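Afamin (Homo sapiens, PDB 6FAK) carries hydrophobic molecules in body fluids, keeping lipidated Wnt proteins soluble and active and binding vitamin E. Local coordinates at residues T26-F30 with M42-V46; A31-A37 with A146-V152; E36-E41 with L83-H87; L45-M49 with V72-I77; F153-L158 with V253-I257. All coordinates share one frame; numbering follows the deposited sequence. Where two conformers were deposited one is given.

In the fold
From the N terminus, helix 22-33 is the first to take part. Interaction 1 folds helix 39-58 back on it, closing a short loop, and interaction 4 begins on that second helix, sharing Leu-45 and Val-46, to bring in helix 69-78. Interaction 3 returns from segment 83-87 to the turn before helix 39-58 and its first residues, so interaction 4 nests inside its loop. Interaction 2 closes a far longer loop, from segment 31-37 to segment 146-152, with interactions 3 and 4 nested within. Interaction 1 crosses both interactions 2 and 3. These four stay inside the first albumin domain. Interaction 5 follows in series and ties helix 154-171 to helix 253-268 of the second domain.

Interaction 1 (T26-F30 with M42-V46); sequences TIIAF and MEKLV
Aromatic contacts come first: Met-42 lays its methyl over one face of the Phe-30 ring, a CH-pi contact with CE 3.7 Å from the ring centroid and 27° off the normal. The methyl is offset toward the rim, and CE lies 3.4 Å from Phe-30 CD2. SD stands obliquely to the same ring, so the pair is also a Met-aromatic contact. The Met-42 chain bends at chi2 and again at chi3, which turns its end back onto the ring.

Aliphatic contacts fill the remainder. Leu-45 CD2 meets the ring obliquely, 3.5 Å from Phe-30 CD2, while Leu-45 CG is 3.5 Å from Thr-26 CG2. The Thr-26 hydroxyl lies beside its backbone N (chi1 -62°), which turns CG2 toward the leucine, and OG1 bonds within its own helix to Ile-22 O. Farther along, Ile-27 CG1 packs on Val-46 CG2 at 4.0 Å.

All six touching residues are buried, and the 26-30 and 42-46 axes approach to 9.5 Å with their directions 125° apart. Such an apolar interface between consecutive, steeply inclined helices is characteristic of the all-helical albumin domain, here the first of three.

Interaction 2 (A31-A37 with A146-V152); sequences AQYVQEA and ARRNPFV
Gln-32, in the last turn of helix 22-33, and Gln-35, in the turn that follows, both reach across to backbone carbonyls of 146-152, but their amides are presented differently. Gln-32 NE2 gives one nearly straight bond to Val-152 O (2.9 Å, 172°), lying in the Gln-32 amide plane and on a carbonyl lone pair. Its second bond, to Asn-149 O at 2.9 Å, is more bent and tilted from that amide plane. The type I turn from Asn-149 to Val-152 brings the two acceptors to one NH2 group, while CD of Gln-32 rests 3.2 Å from Pro-150 O. OE1 of Gln-32 lies beside two waters.

Gln-35 extends beyond CG and passes obliquely across the Pro-150 ring, NE2 3.5 Å from Pro-150 CG. Its NE2 reaches Arg-147 O at 2.9 Å, in both the amide and carbonyl planes, and its OE1 accepts from Lys-109 N.

Arg-147 answers in the reverse direction. CG sits between the backbone N and the carbonyl carbon (chi1 64°), and the chain bends at chi3. NH2 then meets Gln-35 O at 2.8 Å, with the acceptor 27° out of the guanidinium plane; NE adds a weak bond to the same oxygen. A water accepts from NE and donates to Val-34 O and Ala-37 O. The apolar part is small: Ala-31 CB meets Ala-146 CB at 3.9 Å.

Chemically, this is a buried junction in the first albumin domain: side-chain amides and a guanidinium satisfy main-chain carbonyls, and the reciprocal Gln-35 and Arg-147 bonds tie the turn after helix 22-33 to the end of helix 134-148.

Interaction 3 (E36-E41 with L83-H87); sequences EATFEE and LPQKH
The His-87 imidazole is sandwiched. Over one face lie Glu-36 C and Ala-37 N, 3.8 and 4.0 Å above the plane and offset toward the rim; over the opposite face, Lys-86 CG stands above the centre at 3.9 Å. At the ring's edge comes the Glu-41 carboxylate, turned 83° from the imidazole. NE2 of His-87 donates to Glu-41 OE1 at 2.8 Å (156°), on the syn side of the carboxylate.

The same OE1 accepts from Thr-38 N at 3.0 Å, met from above the carboxylate plane. Glu-41 N returns a weak bond to Thr-38 OG1, completing a capping box at the start of helix 39-58 in the first albumin domain. The helix cap and the histidine contact thus share one carboxylate oxygen.

OE2 of Glu-41 forms a salt bridge with Lys-86 NZ at 2.7 Å, delivered by a fully extended lysine chain. Leu-83 CD1 touches Glu-41 CD at 3.5 Å. With an alanine in place of Glu-41, Lys-86 would probably be left without this counter-charge, Thr-38 N without its side-chain acceptor and the imidazole more able to turn. A water lies within hydrogen-bonding distance of both Glu-36 OE1 and His-87 O, whereas Glu-36 OE2 pairs with Lys-109.

Interaction 4 (L45-M49 with V72-I77); sequences LVKDM and VLQEKI
A first torsion of -174° swings the Leu-45 CG away from its backbone N and sends both methyls to helix 69-78. Met-49 instead bends at chi2 (-64°) and chi3 (-59°), which brings its sulfur and methyl nearer that helix than its CB direction alone would.

From Leu-45, CD1 rests mainly on CB of Lys-76 at 3.5 Å, the two side chains crossing at about a right angle. CD2 lies closer to Ile-77, 3.6 Å from its CG1, and also meets Leu-73 CD1 at 3.9 Å. One turn on, Met-49 SD is 4.2 Å from Lys-76 CG, and Met-49 CE approaches Val-72 CG1 at 4.3 Å, looser than the leucine contacts. A glycine in place of Leu-45 would probably open a gap among Lys-76, Ile-77 and Leu-73, taking away both methyls that fill it.

The polar link beside this packing runs through one water, which donates to Asp-48 OD2 and to Lys-76 O, each at 2.6 Å. Lys-76 NZ does not pair directly with Asp-48; it bonds to a hexaethylene glycol, probably from the crystallisation liquor.

The two segment axes come within 10.3 Å. Helix 22-33 lies against both partners, packing on Leu-45 and setting its Ala-29 on Leu-73, while helix 97-106 packs on Gln-74 of helix 69-78.

Interaction 5 (F153-L158 with V253-I257); sequences FAPTLL and VVQCI
The helical segments 154-158 and 253-257 meet almost perpendicularly, their axes 88° apart in direction and 9.9 Å at closest approach, with Ala-154 and Val-253 CA atoms 5.8 Å apart. This joins the start of helix 154-171, in the first albumin domain, to the start of helix 253-268, in the second: a helix-helix contact between successive domains of the albumin fold. The second segment belongs to the region forming the hydrophobic-ligand pocket.

Small and branched groups fill the crossing. Ala-154 CB sits 4.1 Å from Ile-257 CD1 and, in the conformer given for Val-253, meets that valine's CB as well. The isoleucine's CD1 also touches Leu-158 CD1 at 4.1 Å, these two side chains crossing at about a right angle. An extended second torsion (chi2 157°) carries the Ile-257 CD1 out to both partners.

Phe-153, at the N-cap position, and Pro-155 border the Cys-256 sulfur, which is tied to Cys-248 in a disulfide. The sulfur stands obliquely to the Phe-153 ring, 4.9 Å from its centroid and 38° off the normal, a sulfur-aromatic contact. Tyr-245 meets that ring too. Nearer still to Cys-256 SG is the proline ring, whose CD lies 3.7 Å from the sulfur.

Interaction 1 (T26-F30 with M42-V46)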
# COMPACT_ATOMS: atom_id res chain seq x y z
N THR A 26 17.95 -13.67 -0.12
CA THR A 26 18.94 -12.93 0.63
C THR A 26 19.09 -11.46 0.13
O THR A 26 19.23 -10.52 0.92
CB THR A 26 20.32 -13.65 0.56
OG1 THR A 26 20.20 -14.94 1.17
CG2 THR A 26 21.35 -12.88 1.32
N ILE A 27 19.10 -11.31 -1.19
CA ILE A 27 19.15 -10.00 -1.87
C ILE A 27 17.96 -9.16 -1.44
O ILE A 27 18.12 -7.98 -1.06
CB ILE A 27 19.20 -10.18 -3.40
CG1 ILE A 27 20.59 -10.66 -3.78
CG2 ILE A 27 18.90 -8.87 -4.13
CD1 ILE A 27 20.72 -11.07 -5.25
N ILE A 28 16.76 -9.76 -1.48
CA ILE A 28 15.55 -9.02 -1.11
C ILE A 28 15.70 -8.52 0.35
O ILE A 28 15.55 -7.34 0.61
CB ILE A 28 14.28 -9.86 -1.19
CG1 ILE A 28 13.93 -10.20 -2.66
CG2 ILE A 28 13.10 -9.12 -0.57
CD1 ILE A 28 12.74 -11.10 -2.85
N ALA A 29 16.04 -9.42 1.27
CA ALA A 29 16.15 -9.03 2.70
C ALA A 29 17.19 -7.89 2.92
O ALA A 29 16.93 -6.92 3.61
CB ALA A 29 16.53 -10.24 3.54
N PHE A 30 18.38 -8.10 2.37
CA PHE A 30 19.49 -7.20 2.55
C PHE A 30 19.18 -5.84 1.95
O PHE A 30 19.32 -4.83 2.64
CB PHE A 30 20.76 -7.79 1.94
CG PHE A 30 22.05 -7.09 2.34
CD1 PHE A 30 22.12 -6.11 3.31
CD2 PHE A 30 23.22 -7.48 1.74
CE1 PHE A 30 23.34 -5.52 3.66
CE2 PHE A 30 24.45 -6.88 2.03
CZ PHE A 30 24.52 -5.91 3.03
N MET A 42 25.84 -7.10 -1.67
CA MET A 42 24.83 -8.16 -1.72
C MET A 42 25.46 -9.55 -1.92
O MET A 42 25.13 -10.49 -1.20
CB MET A 42 23.80 -7.91 -2.85
CG MET A 42 22.96 -6.66 -2.79
SD MET A 42 21.71 -6.77 -1.52
CE MET A 42 22.02 -5.29 -0.60
N GLU A 43 26.37 -9.64 -2.89
CA GLU A 43 27.07 -10.87 -3.27
C GLU A 43 27.81 -11.52 -2.09
O GLU A 43 27.75 -12.74 -1.92
CB GLU A 43 28.06 -10.57 -4.42
CG GLU A 43 27.41 -10.18 -5.77
CD GLU A 43 28.42 -9.74 -6.83
OE1 GLU A 43 29.38 -8.98 -6.52
OE2 GLU A 43 28.26 -10.14 -8.00
N LYS A 44 28.44 -10.71 -1.25
CA LYS A 44 29.12 -11.21 -0.08
C LYS A 44 28.16 -11.83 0.94
O LYS A 44 28.47 -12.88 1.50
CB LYS A 44 29.94 -10.11 0.57
CG LYS A 44 31.06 -9.57 -0.32
CD LYS A 44 32.11 -8.80 0.48
CE LYS A 44 31.65 -7.41 0.86
NZ LYS A 44 31.77 -6.45 -0.28
N LEU A 45 27.00 -11.19 1.18
CA LEU A 45 25.98 -11.83 2.04
C LEU A 45 25.43 -13.13 1.41
O LEU A 45 25.20 -14.13 2.13
CB LEU A 45 24.83 -10.90 2.39
CG LEU A 45 23.77 -11.42 3.41
CD1 LEU A 45 24.35 -11.76 4.77
CD2 LEU A 45 22.67 -10.39 3.59
N VAL A 46 25.20 -13.12 0.10
CA VAL A 46 24.72 -14.34 -0.59
C VAL A 46 25.63 -15.54 -0.22
O VAL A 46 25.13 -16.57 0.24
CB VAL A 46 24.58 -14.14 -2.11
CG1 VAL A 46 24.32 -15.45 -2.83
CG2 VAL A 46 23.40 -13.20 -2.39

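Interaction 2 (A31-A37 with A146-V152)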
# COMPACT_ATOMS: atom_id res chain seq x y z
N ALA A 31 18.64 -5.85 0.73
CA ALA A 31 18.30 -4.62 0.00
C ALA A 31 17.21 -3.82 0.68
O ALA A 31 17.25 -2.58 0.67
CB ALA A 31 17.92 -4.93 -1.45
N GLN A 32 16.24 -4.51 1.29
CA GLN A 32 15.16 -3.80 2.02
C GLN A 32 15.65 -3.22 3.35
O GLN A 32 15.28 -2.11 3.69
CB GLN A 32 13.95 -4.71 2.27
CG GLN A 32 13.26 -5.16 0.99
CD GLN A 32 11.97 -5.90 1.26
OE1 GLN A 32 11.93 -6.81 2.11
NE2 GLN A 32 10.91 -5.56 0.48
N TYR A 33 16.41 -4.00 4.13
CA TYR A 33 16.94 -3.53 5.38
C TYR A 33 18.01 -2.43 5.26
O TYR A 33 18.07 -1.52 6.09
CB TYR A 33 17.47 -4.72 6.21
CG TYR A 33 16.35 -5.47 6.94
CD1 TYR A 33 15.47 -4.81 7.80
CD2 TYR A 33 16.22 -6.83 6.82
CE1 TYR A 33 14.48 -5.50 8.50
CE2 TYR A 33 15.22 -7.54 7.50
CZ TYR A 33 14.38 -6.86 8.33
OH TYR A 33 13.41 -7.56 9.02
N VAL A 34 18.85 -2.54 4.24
CA VAL A 34 20.03 -1.65 4.08
C VAL A 34 19.98 -1.16 2.64
O VAL A 34 20.62 -1.72 1.72
CB VAL A 34 21.37 -2.37 4.41
CG1 VAL A 34 22.50 -1.34 4.46
CG2 VAL A 34 21.32 -3.11 5.75
N GLN A 35 19.13 -0.18 2.45
CA GLN A 35 18.78 0.26 1.12
C GLN A 35 19.92 1.02 0.42
O GLN A 35 19.86 1.22 -0.78
CB GLN A 35 17.53 1.17 1.20
CG GLN A 35 16.26 0.41 1.58
CD GLN A 35 15.25 1.33 2.12
OE1 GLN A 35 15.28 1.61 3.30
NE2 GLN A 35 14.38 1.87 1.25
N GLU A 36 20.91 1.45 1.20
CA GLU A 36 22.15 2.08 0.68
C GLU A 36 23.20 1.08 0.25
O GLU A 36 24.17 1.46 -0.44
CB GLU A 36 22.80 3.02 1.73
CG GLU A 36 21.86 4.03 2.35
CD GLU A 36 20.97 3.46 3.53
OE1 GLU A 36 21.01 2.22 3.82
OE2 GLU A 36 20.23 4.28 4.16
N ALA A 37 23.07 -0.19 0.64
CA ALA A 37 24.06 -1.20 0.27
C ALA A 37 24.18 -1.40 -1.25
O ALA A 37 23.17 -1.32 -2.00
CB ALA A 37 23.81 -2.53 0.95
N ALA A 146 13.84 -4.14 -4.74
CA ALA A 146 13.65 -4.31 -3.30
C ALA A 146 14.11 -3.09 -2.48
O ALA A 146 13.42 -2.67 -1.57
CB ALA A 146 14.36 -5.55 -2.82
N ARG A 147 15.24 -2.49 -2.84
CA ARG A 147 15.71 -1.29 -2.13
C ARG A 147 14.78 -0.11 -2.31
O ARG A 147 14.69 0.73 -1.42
CB ARG A 147 17.17 -0.93 -2.50
CG ARG A 147 17.39 -0.54 -3.97
CD ARG A 147 18.84 -0.81 -4.42
NE ARG A 147 19.79 -0.06 -3.59
CZ ARG A 147 20.60 0.90 -3.99
NH1 ARG A 147 20.64 1.25 -5.27
NH2 ARG A 147 21.37 1.53 -3.10
N ARG A 148 14.04 -0.10 -3.43
CA ARG A 148 13.05 0.95 -3.68
C ARG A 148 11.65 0.63 -3.15
O ARG A 148 10.80 1.50 -3.16
CB ARG A 148 12.96 1.28 -5.17
CG ARG A 148 14.18 2.07 -5.69
CD ARG A 148 14.25 2.08 -7.23
NE ARG A 148 15.42 2.85 -7.69
CZ ARG A 148 16.65 2.38 -7.76
NH1 ARG A 148 16.90 1.09 -7.51
NH2 ARG A 148 17.66 3.20 -8.07
N ASN A 149 11.45 -0.59 -2.67
CA ASN A 149 10.14 -1.08 -2.19
C ASN A 149 10.40 -1.86 -0.89
O ASN A 149 10.21 -3.08 -0.84
CB ASN A 149 9.46 -1.96 -3.28
CG ASN A 149 9.09 -1.17 -4.49
OD1 ASN A 149 8.05 -0.55 -4.51
ND2 ASN A 149 9.99 -1.13 -5.51
N PRO A 150 10.85 -1.17 0.16
CA PRO A 150 11.40 -1.88 1.31
C PRO A 150 10.38 -2.64 2.15
O PRO A 150 10.81 -3.44 2.96
CB PRO A 150 11.95 -0.74 2.20
CG PRO A 150 11.24 0.49 1.75
CD PRO A 150 10.99 0.29 0.29
N PHE A 151 9.08 -2.34 1.96
CA PHE A 151 8.04 -2.99 2.76
C PHE A 151 7.28 -4.06 2.01
O PHE A 151 6.48 -4.74 2.62
CB PHE A 151 7.07 -1.96 3.30
CG PHE A 151 7.72 -0.96 4.20
CD1 PHE A 151 8.16 -1.35 5.44
CD2 PHE A 151 7.91 0.36 3.78
CE1 PHE A 151 8.82 -0.49 6.25
CE2 PHE A 151 8.55 1.23 4.61
CZ PHE A 151 9.00 0.81 5.84
N VAL A 152 7.50 -4.21 0.70
CA VAL A 152 6.75 -5.19 -0.09
C VAL A 152 7.16 -6.59 0.33
O VAL A 152 8.34 -6.88 0.52
CB VAL A 152 6.93 -5.01 -1.60
CG1 VAL A 152 6.08 -5.98 -2.43
CG2 VAL A 152 6.44 -3.60 -1.94
O HOH W 1 9.85 -7.40 3.51
O HOH W 2 10.13 -8.97 1.38
O HOH W 3 20.62 -1.78 -1.19

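Interaction 3 (E36-E41 with L83-H87)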
# COMPACT_ATOMS: atom_id res chain seq x y z
N GLU A 36 20.91 1.45 1.20
CA GLU A 36 22.15 2.08 0.68
C GLU A 36 23.20 1.08 0.25
O GLU A 36 24.17 1.46 -0.44
CB GLU A 36 22.80 3.02 1.73
CG GLU A 36 21.86 4.03 2.35
CD GLU A 36 20.97 3.46 3.53
OE1 GLU A 36 21.01 2.22 3.82
OE2 GLU A 36 20.23 4.28 4.16
N ALA A 37 23.07 -0.19 0.64
CA ALA A 37 24.06 -1.20 0.27
C ALA A 37 24.18 -1.40 -1.25
O ALA A 37 23.17 -1.32 -2.00
CB ALA A 37 23.81 -2.53 0.95
N THR A 38 25.43 -1.60 -1.70
CA THR A 38 25.77 -1.74 -3.10
C THR A 38 25.53 -3.18 -3.51
O THR A 38 25.40 -4.08 -2.68
CB THR A 38 27.28 -1.38 -3.36
OG1 THR A 38 28.11 -2.27 -2.60
CG2 THR A 38 27.60 0.06 -2.94
N PHE A 39 25.50 -3.42 -4.81
CA PHE A 39 25.34 -4.78 -5.35
C PHE A 39 26.50 -5.72 -5.02
O PHE A 39 26.29 -6.91 -4.79
CB PHE A 39 25.05 -4.78 -6.86
CG PHE A 39 24.63 -6.13 -7.37
CD1 PHE A 39 23.34 -6.59 -7.19
CD2 PHE A 39 25.57 -7.00 -7.96
CE1 PHE A 39 22.95 -7.85 -7.63
CE2 PHE A 39 25.20 -8.26 -8.40
CZ PHE A 39 23.87 -8.68 -8.24
N GLU A 40 27.71 -5.19 -4.99
CA GLU A 40 28.87 -5.98 -4.55
C GLU A 40 28.70 -6.48 -3.13
O GLU A 40 29.06 -7.63 -2.81
CB GLU A 40 30.16 -5.16 -4.65
CG GLU A 40 30.60 -4.91 -6.09
CD GLU A 40 31.96 -4.22 -6.21
OE1 GLU A 40 32.49 -4.18 -7.34
OE2 GLU A 40 32.49 -3.71 -5.19
N GLU A 41 28.17 -5.61 -2.26
CA GLU A 41 27.90 -5.99 -0.88
C GLU A 41 26.86 -7.13 -0.82
O GLU A 41 27.02 -8.06 -0.03
CB GLU A 41 27.55 -4.75 -0.03
CG GLU A 41 28.74 -3.78 0.12
CD GLU A 41 28.39 -2.37 0.64
OE1 GLU A 41 27.23 -1.92 0.62
OE2 GLU A 41 29.33 -1.68 1.11
N LEU A 83 30.71 -2.34 7.50
CA LEU A 83 29.41 -2.13 6.83
C LEU A 83 28.39 -1.39 7.70
O LEU A 83 27.75 -0.45 7.22
CB LEU A 83 28.89 -3.48 6.32
CG LEU A 83 27.65 -3.45 5.42
CD1 LEU A 83 28.03 -3.24 3.96
CD2 LEU A 83 26.88 -4.74 5.58
N PRO A 84 28.24 -1.78 9.00
CA PRO A 84 27.28 -1.02 9.84
C PRO A 84 27.63 0.46 9.94
O PRO A 84 26.77 1.34 9.83
CB PRO A 84 27.38 -1.72 11.20
CG PRO A 84 27.77 -3.10 10.85
CD PRO A 84 28.76 -2.94 9.73
N GLN A 85 28.91 0.74 10.09
CA GLN A 85 29.41 2.11 10.16
C GLN A 85 29.28 2.82 8.80
O GLN A 85 28.88 3.98 8.74
CB GLN A 85 30.87 2.09 10.61
CG GLN A 85 31.04 1.55 12.04
CD GLN A 85 31.16 0.02 12.17
OE1 GLN A 85 31.13 -0.74 11.19
NE2 GLN A 85 31.29 -0.44 13.39
N LYS A 86 29.56 2.12 7.71
CA LYS A 86 29.45 2.71 6.39
C LYS A 86 28.00 3.18 6.07
O LYS A 86 27.81 4.29 5.52
CB LYS A 86 29.90 1.71 5.35
CG LYS A 86 29.89 2.24 3.93
CD LYS A 86 30.47 1.24 2.97
CE LYS A 86 30.23 1.68 1.54
NZ LYS A 86 30.64 0.60 0.59
N HIS A 87 27.00 2.37 6.44
CA HIS A 87 25.60 2.66 6.11
C HIS A 87 24.78 3.08 7.31
O HIS A 87 23.54 3.03 7.28
CB HIS A 87 24.98 1.50 5.38
CG HIS A 87 25.68 1.14 4.10
ND1 HIS A 87 25.91 2.05 3.09
CD2 HIS A 87 26.17 -0.04 3.66
CE1 HIS A 87 26.51 1.45 2.08
NE2 HIS A 87 26.69 0.18 2.40
O HOH W 4 21.18 1.64 6.48

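Interaction 4 (L45-M49 with V72-I77)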
# COMPACT_ATOMS: atom_id res chain seq x y z
N LEU A 45 27.00 -11.19 1.18
CA LEU A 45 25.98 -11.83 2.04
C LEU A 45 25.43 -13.13 1.41
O LEU A 45 25.20 -14.13 2.13
CB LEU A 45 24.83 -10.90 2.39
CG LEU A 45 23.77 -11.42 3.41
CD1 LEU A 45 24.35 -11.76 4.77
CD2 LEU A 45 22.67 -10.39 3.59
N VAL A 46 25.20 -13.12 0.10
CA VAL A 46 24.72 -14.34 -0.59
C VAL A 46 25.63 -15.54 -0.22
O VAL A 46 25.13 -16.57 0.24
CB VAL A 46 24.58 -14.14 -2.11
CG1 VAL A 46 24.32 -15.45 -2.83
CG2 VAL A 46 23.40 -13.20 -2.39
N LYS A 47 26.94 -15.35 -0.33
CA LYS A 47 27.91 -16.43 -0.04
C LYS A 47 27.77 -16.91 1.41
O LYS A 47 27.70 -18.12 1.65
CB LYS A 47 29.36 -16.01 -0.31
CG LYS A 47 29.71 -15.52 -1.71
CD LYS A 47 29.47 -16.55 -2.81
CE LYS A 47 28.11 -16.42 -3.51
NZ LYS A 47 27.85 -15.07 -4.09
N ASP A 48 27.65 -15.97 2.35
CA ASP A 48 27.41 -16.33 3.77
C ASP A 48 26.15 -17.14 4.04
O ASP A 48 26.18 -18.06 4.86
CB ASP A 48 27.36 -15.08 4.65
CG ASP A 48 28.70 -14.38 4.76
OD1 ASP A 48 29.70 -14.93 4.27
OD2 ASP A 48 28.73 -13.29 5.38
N MET A 49 25.04 -16.80 3.39
CA MET A 49 23.78 -17.54 3.60
C MET A 49 23.73 -18.91 2.88
O MET A 49 23.16 -19.87 3.41
CB MET A 49 22.58 -16.67 3.20
CG MET A 49 22.44 -15.41 4.02
SD MET A 49 22.11 -15.71 5.77
CE MET A 49 20.59 -16.64 5.67
N VAL A 72 19.57 -14.84 12.13
CA VAL A 72 20.72 -15.33 11.36
C VAL A 72 21.20 -14.32 10.33
O VAL A 72 22.37 -13.97 10.31
CB VAL A 72 20.44 -16.69 10.65
CG1 VAL A 72 21.64 -17.14 9.82
CG2 VAL A 72 20.11 -17.78 11.70
N LEU A 73 20.28 -13.83 9.49
CA LEU A 73 20.59 -12.83 8.45
C LEU A 73 21.19 -11.57 9.02
O LEU A 73 22.19 -11.06 8.49
CB LEU A 73 19.30 -12.45 7.73
CG LEU A 73 19.46 -11.42 6.59
CD1 LEU A 73 19.60 -12.20 5.28
CD2 LEU A 73 18.28 -10.47 6.61
N GLN A 74 20.60 -11.06 10.09
CA GLN A 74 21.05 -9.81 10.71
C GLN A 74 22.41 -9.99 11.38
O GLN A 74 23.25 -9.08 11.35
CB GLN A 74 19.98 -9.25 11.66
CG GLN A 74 18.78 -8.73 10.85
CD GLN A 74 17.56 -8.32 11.66
OE1 GLN A 74 17.59 -8.29 12.91
NE2 GLN A 74 16.49 -7.87 10.93
N GLU A 75 22.66 -11.17 11.96
CA GLU A 75 24.00 -11.48 12.46
C GLU A 75 25.04 -11.40 11.35
O GLU A 75 26.09 -10.77 11.52
CB GLU A 75 24.01 -12.87 13.11
CG GLU A 75 25.38 -13.30 13.58
CD GLU A 75 25.84 -12.58 14.84
OE1 GLU A 75 25.02 -11.86 15.49
OE2 GLU A 75 27.04 -12.79 15.21
N LYS A 76 24.74 -12.02 10.19
CA LYS A 76 25.69 -12.01 9.07
C LYS A 76 25.92 -10.63 8.48
O LYS A 76 27.01 -10.32 8.04
CB LYS A 76 25.23 -12.94 7.95
CG LYS A 76 25.12 -14.42 8.32
CD LYS A 76 26.37 -14.95 9.02
CE LYS A 76 26.33 -16.47 9.25
NZ LYS A 76 27.64 -16.91 9.83
N ILE A 77 24.88 -9.83 8.37
CA ILE A 77 25.02 -8.44 7.92
C ILE A 77 25.90 -7.64 8.90
O ILE A 77 26.81 -6.92 8.47
CB ILE A 77 23.63 -7.77 7.79
CG1 ILE A 77 22.90 -8.32 6.57
CG2 ILE A 77 23.73 -6.25 7.69
CD1 ILE A 77 21.44 -7.94 6.53
O HOH W 5 29.00 -11.90 7.51

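Interaction 5 (F153-L158 with V253-I257)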
# COMPACT_ATOMS: atom_id res chain seq x y z
N PHE A 153 6.17 -7.46 0.46
CA PHE A 153 6.42 -8.80 1.02
C PHE A 153 7.13 -9.67 -0.03
O PHE A 153 6.86 -9.52 -1.24
CB PHE A 153 5.13 -9.50 1.41
CG PHE A 153 4.31 -8.83 2.50
CD1 PHE A 153 4.79 -7.74 3.26
CD2 PHE A 153 3.09 -9.38 2.81
CE1 PHE A 153 4.00 -7.18 4.29
CE2 PHE A 153 2.29 -8.83 3.83
CZ PHE A 153 2.74 -7.72 4.54
N ALA A 154 8.01 -10.57 0.44
CA ALA A 154 8.83 -11.42 -0.46
C ALA A 154 8.07 -12.22 -1.51
O ALA A 154 8.51 -12.24 -2.67
CB ALA A 154 9.81 -12.28 0.31
N PRO A 155 6.97 -12.89 -1.13
CA PRO A 155 6.22 -13.64 -2.13
C PRO A 155 5.74 -12.73 -3.27
O PRO A 155 5.75 -13.13 -4.44
CB PRO A 155 5.04 -14.22 -1.33
CG PRO A 155 5.55 -14.31 0.06
CD PRO A 155 6.45 -13.14 0.24
N THR A 156 5.37 -11.49 -2.95
CA THR A 156 4.96 -10.52 -3.95
C THR A 156 6.12 -10.13 -4.91
O THR A 156 5.96 -10.16 -6.16
CB THR A 156 4.34 -9.28 -3.29
OG1 THR A 156 3.26 -9.71 -2.46
CG2 THR A 156 3.86 -8.31 -4.34
N LEU A 157 7.26 -9.81 -4.33
CA LEU A 157 8.44 -9.41 -5.08
C LEU A 157 8.95 -10.52 -5.98
O LEU A 157 9.36 -10.26 -7.14
CB LEU A 157 9.57 -8.96 -4.14
CG LEU A 157 10.03 -7.53 -4.03
CD1 LEU A 157 9.01 -6.47 -4.48
CD2 LEU A 157 10.59 -7.21 -2.66
N LEU A 158 8.97 -11.74 -5.46
CA LEU A 158 9.34 -12.92 -6.28
C LEU A 158 8.37 -13.17 -7.45
O LEU A 158 8.78 -13.52 -8.56
CB LEU A 158 9.44 -14.17 -5.42
CG LEU A 158 10.55 -14.22 -4.38
CD1 LEU A 158 10.30 -15.36 -3.41
CD2 LEU A 158 11.92 -14.36 -5.00
N VAL A 253 12.08 -12.19 5.67
CA VAL A 253 11.70 -12.76 4.35
C VAL A 253 11.44 -14.27 4.37
O VAL A 253 10.45 -14.73 3.82
CB VAL A 253 12.70 -12.38 3.23
CG1 VAL A 253 12.74 -10.87 3.05
CG2 VAL A 253 14.10 -12.93 3.52
N VAL A 254 12.31 -15.01 5.06
CA VAL A 254 12.13 -16.46 5.24
C VAL A 254 10.84 -16.83 6.00
O VAL A 254 10.05 -17.65 5.53
CB VAL A 254 13.38 -17.11 5.93
CG1 VAL A 254 13.15 -18.58 6.21
CG2 VAL A 254 14.60 -16.92 5.05
N GLN A 255 10.62 -16.21 7.15
CA GLN A 255 9.41 -16.46 7.91
C GLN A 255 8.15 -16.06 7.13
O GLN A 255 7.09 -16.71 7.24
CB GLN A 255 9.44 -15.70 9.24
CG GLN A 255 8.43 -16.20 10.26
CD GLN A 255 8.68 -17.68 10.63
OE1 GLN A 255 9.82 -18.15 10.62
NE2 GLN A 255 7.62 -18.40 10.84
N CYS A 256 8.24 -14.97 6.40
CA CYS A 256 7.15 -14.51 5.56
C CYS A 256 6.75 -15.57 4.54
O CYS A 256 5.55 -15.89 4.41
CB CYS A 256 7.53 -13.18 4.88
SG CYS A 256 6.27 -12.36 3.88
N ILE A 257 7.74 -16.09 3.81
CA ILE A 257 7.51 -17.15 2.81
C ILE A 257 6.88 -18.38 3.47
O ILE A 257 5.85 -18.85 2.99
CB ILE A 257 8.79 -17.49 1.97
CG1 ILE A 257 9.13 -16.35 1.03
CG2 ILE A 257 8.60 -18.75 1.15
CD1 ILE A 257 10.57 -16.29 0.57